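Local coordinates for RedY-like protein (Hahella chejuensis, PDB 2JDJ) that probably takes part in the biosynthesis of the red pigment prodigiosin, as a dimeric alpha/beta-barrel protein of the HapK family, at residues M1-D12 against M86-Q97. Sequence-based numbering, arbitrary orientation.
Sequences METIIHKIRLFD and MAEVVEELAGEQ
K7 lies alongside E91, and the two chains point the same way. K7 CB rests on V90 CG2 at 3.7 Å. K7 CG passes E91 CB at 4.1 Å, and K7 CD sits closer to that carbon and already touches E91 OE1. CE then runs beside OE1, and NZ meets that oxygen nearly head-on in a salt bridge, K7 NZ to E91 OE1 2.6 Å. E91 OE2 forms a salt bridge with K7 of the second subunit, and K7 NZ forms one with E91 of that subunit, so the charges cross the dimer interface. V90 and E91 together face K7 in a beta bulge. V90 N donates to K7 O, and K7 N to E91 O; E91 N is buried without a partner. Strands 2-10 and 87-97 are otherwise a regular antiparallel pair in the ferredoxin-like sheet of the dimeric alpha/beta-barrel fold. R9 is bent at chi3 (62°), which turns its side edge to E88. R9 NE donates to E88 OE2 at 2.8 Å on its anti lone pair. R9 NH2 completes the salt bridge to E88 OE2 at 2.7 Å, from above the carboxylate plane. OE2 lies in the guanidinium plane. The carboxylate is turned 69° from that plane. The F11 ring crosses the E88 chain and lays one face over A87 CA. With an alanine in place of E88, the R9 guanidinium would probably lose its charged mate and be free to turn. On the side of I4 and I8, V89 CG2 packs over one face of the H6 ring, 4.2 Å from its centroid. At the ring edge, H6 NE2 makes a weak bond to E92 OE1 (3.3 Å). H6 ND1 bonds to E57, and E92 pairs with R64.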
# COMPACT_ATOMS: atom_id res chain seq x y z
N MSE A 1 -13.10 -2.66 -5.41
CA MSE A 1 -12.09 -1.68 -4.93
C MSE A 1 -10.73 -2.07 -5.50
O MSE A 1 -10.41 -3.26 -5.62
CB MSE A 1 -12.04 -1.70 -3.40
CG MSE A 1 -11.25 -0.58 -2.77
SE MSE A 1 -12.23 1.11 -2.80
CE MSE A 1 -13.32 0.81 -1.28
N GLU A 2 -9.93 -1.08 -5.85
CA GLU A 2 -8.58 -1.33 -6.32
C GLU A 2 -7.58 -0.41 -5.64
O GLU A 2 -7.96 0.62 -5.08
CB GLU A 2 -8.50 -1.20 -7.84
CG GLU A 2 -9.49 -2.14 -8.53
CD GLU A 2 -9.17 -2.35 -9.98
OE1 GLU A 2 -7.99 -2.64 -10.29
OE2 GLU A 2 -10.12 -2.25 -10.80
N THR A 3 -6.31 -0.82 -5.67
CA THR A 3 -5.24 -0.12 -5.01
C THR A 3 -4.11 0.00 -5.99
O THR A 3 -3.78 -0.95 -6.69
CB THR A 3 -4.77 -0.87 -3.76
OG1 THR A 3 -5.80 -0.82 -2.77
CG2 THR A 3 -3.49 -0.24 -3.17
N ILE A 4 -3.55 1.21 -6.06
CA ILE A 4 -2.37 1.48 -6.85
C ILE A 4 -1.30 1.96 -5.88
O ILE A 4 -1.57 2.81 -5.04
CB ILE A 4 -2.64 2.57 -7.91
CG1 ILE A 4 -3.74 2.12 -8.88
CG2 ILE A 4 -1.34 2.91 -8.66
CD1 ILE A 4 -4.27 3.23 -9.76
N ILE A 5 -0.09 1.40 -6.01
CA ILE A 5 1.02 1.72 -5.15
C ILE A 5 2.18 2.12 -6.04
O ILE A 5 2.47 1.44 -7.02
CB ILE A 5 1.41 0.49 -4.28
CG1 ILE A 5 0.30 0.18 -3.28
CG2 ILE A 5 2.76 0.72 -3.54
CD1 ILE A 5 0.37 -1.23 -2.67
N HIS A 6 2.82 3.26 -5.72
CA HIS A 6 4.03 3.70 -6.46
C HIS A 6 5.25 3.80 -5.55
O HIS A 6 5.16 4.28 -4.43
CB HIS A 6 3.82 5.09 -7.08
CG HIS A 6 2.73 5.17 -8.09
ND1 HIS A 6 1.68 6.04 -7.97
CD2 HIS A 6 2.52 4.47 -9.24
CE1 HIS A 6 0.86 5.89 -9.00
NE2 HIS A 6 1.35 4.95 -9.79
N LYS A 7 6.40 3.37 -6.06
CA LYS A 7 7.68 3.70 -5.44
C LYS A 7 8.03 5.02 -6.08
O LYS A 7 7.89 5.18 -7.31
CB LYS A 7 8.75 2.66 -5.79
CG LYS A 7 8.49 1.29 -5.18
CD LYS A 7 9.55 0.33 -5.61
CE LYS A 7 9.52 -0.97 -4.78
NZ LYS A 7 10.47 -1.95 -5.44
N ILE A 8 8.46 5.97 -5.26
CA ILE A 8 8.76 7.34 -5.71
C ILE A 8 10.19 7.69 -5.38
O ILE A 8 10.60 7.61 -4.23
CB ILE A 8 7.81 8.36 -5.02
CG1 ILE A 8 6.36 8.13 -5.51
CG2 ILE A 8 8.31 9.81 -5.27
CD1 ILE A 8 5.30 8.77 -4.62
N ARG A 9 10.97 8.11 -6.38
CA ARG A 9 12.34 8.52 -6.15
C ARG A 9 12.48 10.03 -6.34
O ARG A 9 12.11 10.55 -7.38
CB ARG A 9 13.28 7.79 -7.12
CG ARG A 9 14.73 7.78 -6.71
CD ARG A 9 15.63 7.19 -7.81
NE ARG A 9 15.57 7.99 -9.03
CZ ARG A 9 16.38 9.01 -9.32
NH1 ARG A 9 17.37 9.37 -8.50
NH2 ARG A 9 16.21 9.68 -10.45
N LEU A 10 13.02 10.72 -5.34
CA LEU A 10 13.37 12.13 -5.46
C LEU A 10 14.59 12.26 -6.35
O LEU A 10 15.50 11.45 -6.26
CB LEU A 10 13.67 12.74 -4.10
CG LEU A 10 12.61 12.73 -2.99
CD1 LEU A 10 13.07 13.60 -1.78
CD2 LEU A 10 11.26 13.20 -3.50
N PHE A 11 14.60 13.26 -7.22
CA PHE A 11 15.79 13.57 -7.99
C PHE A 11 16.90 14.04 -7.05
O PHE A 11 18.09 13.84 -7.29
CB PHE A 11 15.49 14.64 -9.05
CG PHE A 11 14.45 14.22 -10.06
CD1 PHE A 11 14.58 13.04 -10.77
CD2 PHE A 11 13.35 15.03 -10.31
CE1 PHE A 11 13.63 12.67 -11.70
CE2 PHE A 11 12.40 14.66 -11.24
CZ PHE A 11 12.54 13.48 -11.93
N ASP A 12 16.50 14.66 -5.95
CA ASP A 12 17.48 15.21 -5.05
C ASP A 12 16.93 15.20 -3.64
O ASP A 12 15.96 15.90 -3.37
CB ASP A 12 17.75 16.64 -5.50
CG ASP A 12 18.53 17.42 -4.51
OD1 ASP A 12 19.42 16.84 -3.82
OD2 ASP A 12 18.25 18.63 -4.42
N MSE A 86 10.25 17.33 -8.93
CA MSE A 86 10.97 16.83 -7.74
C MSE A 86 11.23 15.32 -7.74
O MSE A 86 12.17 14.87 -7.09
CB MSE A 86 10.19 17.13 -6.47
CG MSE A 86 10.07 18.59 -6.09
SE MSE A 86 8.83 18.73 -4.58
CE MSE A 86 7.20 18.07 -5.35
N ALA A 87 10.41 14.56 -8.47
CA ALA A 87 10.32 13.12 -8.24
C ALA A 87 9.87 12.34 -9.46
O ALA A 87 9.32 12.92 -10.40
CB ALA A 87 9.35 12.86 -7.08
N GLU A 88 10.07 11.02 -9.45
CA GLU A 88 9.59 10.17 -10.52
C GLU A 88 9.07 8.87 -9.92
O GLU A 88 9.56 8.43 -8.87
CB GLU A 88 10.72 9.87 -11.53
CG GLU A 88 11.94 9.21 -10.89
CD GLU A 88 13.03 8.84 -11.87
OE1 GLU A 88 12.88 9.11 -13.09
OE2 GLU A 88 14.06 8.28 -11.42
N VAL A 89 8.06 8.29 -10.56
CA VAL A 89 7.56 6.98 -10.17
C VAL A 89 8.56 6.00 -10.80
O VAL A 89 8.89 6.12 -11.99
CB VAL A 89 6.13 6.75 -10.72
CG1 VAL A 89 5.71 5.29 -10.55
CG2 VAL A 89 5.11 7.68 -10.05
N VAL A 90 9.05 5.04 -10.00
CA VAL A 90 10.02 4.05 -10.49
C VAL A 90 9.44 2.62 -10.51
O VAL A 90 10.07 1.69 -11.01
CB VAL A 90 11.38 4.14 -9.69
CG1 VAL A 90 12.03 5.53 -9.89
CG2 VAL A 90 11.19 3.91 -8.20
N GLU A 91 8.27 2.43 -9.91
CA GLU A 91 7.57 1.18 -9.99
C GLU A 91 6.12 1.43 -9.66
O GLU A 91 5.80 2.30 -8.85
CB GLU A 91 8.16 0.11 -9.06
CG GLU A 91 7.55 -1.28 -9.30
CD GLU A 91 8.17 -2.38 -8.46
OE1 GLU A 91 9.12 -2.12 -7.71
OE2 GLU A 91 7.70 -3.52 -8.55
N GLU A 92 5.24 0.71 -10.35
CA GLU A 92 3.82 0.69 -9.99
C GLU A 92 3.41 -0.74 -9.67
O GLU A 92 3.73 -1.65 -10.41
CB GLU A 92 2.96 1.21 -11.14
CG GLU A 92 1.48 1.13 -10.81
CD GLU A 92 0.60 1.68 -11.91
OE1 GLU A 92 0.76 2.86 -12.29
OE2 GLU A 92 -0.27 0.92 -12.37
N LEU A 93 2.70 -0.91 -8.55
CA LEU A 93 2.05 -2.17 -8.18
C LEU A 93 0.56 -1.85 -8.13
O LEU A 93 0.18 -0.76 -7.70
CB LEU A 93 2.48 -2.65 -6.79
CG LEU A 93 3.91 -3.06 -6.40
CD1 LEU A 93 4.89 -1.90 -6.35
CD2 LEU A 93 3.91 -3.73 -5.04
N ALA A 94 -0.28 -2.78 -8.57
CA ALA A 94 -1.73 -2.57 -8.56
C ALA A 94 -2.48 -3.89 -8.38
O ALA A 94 -2.05 -4.93 -8.87
CB ALA A 94 -2.17 -1.89 -9.87
N GLY A 95 -3.60 -3.84 -7.68
CA GLY A 95 -4.48 -4.99 -7.60
C GLY A 95 -5.89 -4.65 -7.20
O GLY A 95 -6.19 -3.52 -6.80
N GLU A 96 -6.76 -5.64 -7.35
CA GLU A 96 -8.14 -5.57 -6.93
C GLU A 96 -8.24 -6.16 -5.54
O GLU A 96 -7.74 -7.25 -5.27
CB GLU A 96 -9.01 -6.40 -7.89
CG GLU A 96 -10.49 -6.43 -7.52
CD GLU A 96 -11.28 -7.31 -8.45
OE1 GLU A 96 -11.07 -8.55 -8.46
OE2 GLU A 96 -12.12 -6.76 -9.17
N GLN A 97 -8.91 -5.44 -4.65
CA GLN A 97 -8.97 -5.86 -3.26
C GLN A 97 -9.75 -7.16 -3.12
O GLN A 97 -10.74 -7.38 -3.82
CB GLN A 97 -9.67 -4.78 -2.45
CG GLN A 97 -9.63 -4.97 -0.95
CD GLN A 97 -10.00 -3.69 -0.27
OE1 GLN A 97 -9.28 -2.70 -0.38
NE2 GLN A 97 -11.15 -3.67 0.40
O HOH W 1 -12.79 -5.45 -4.44
O HOH W 2 13.88 16.13 -5.74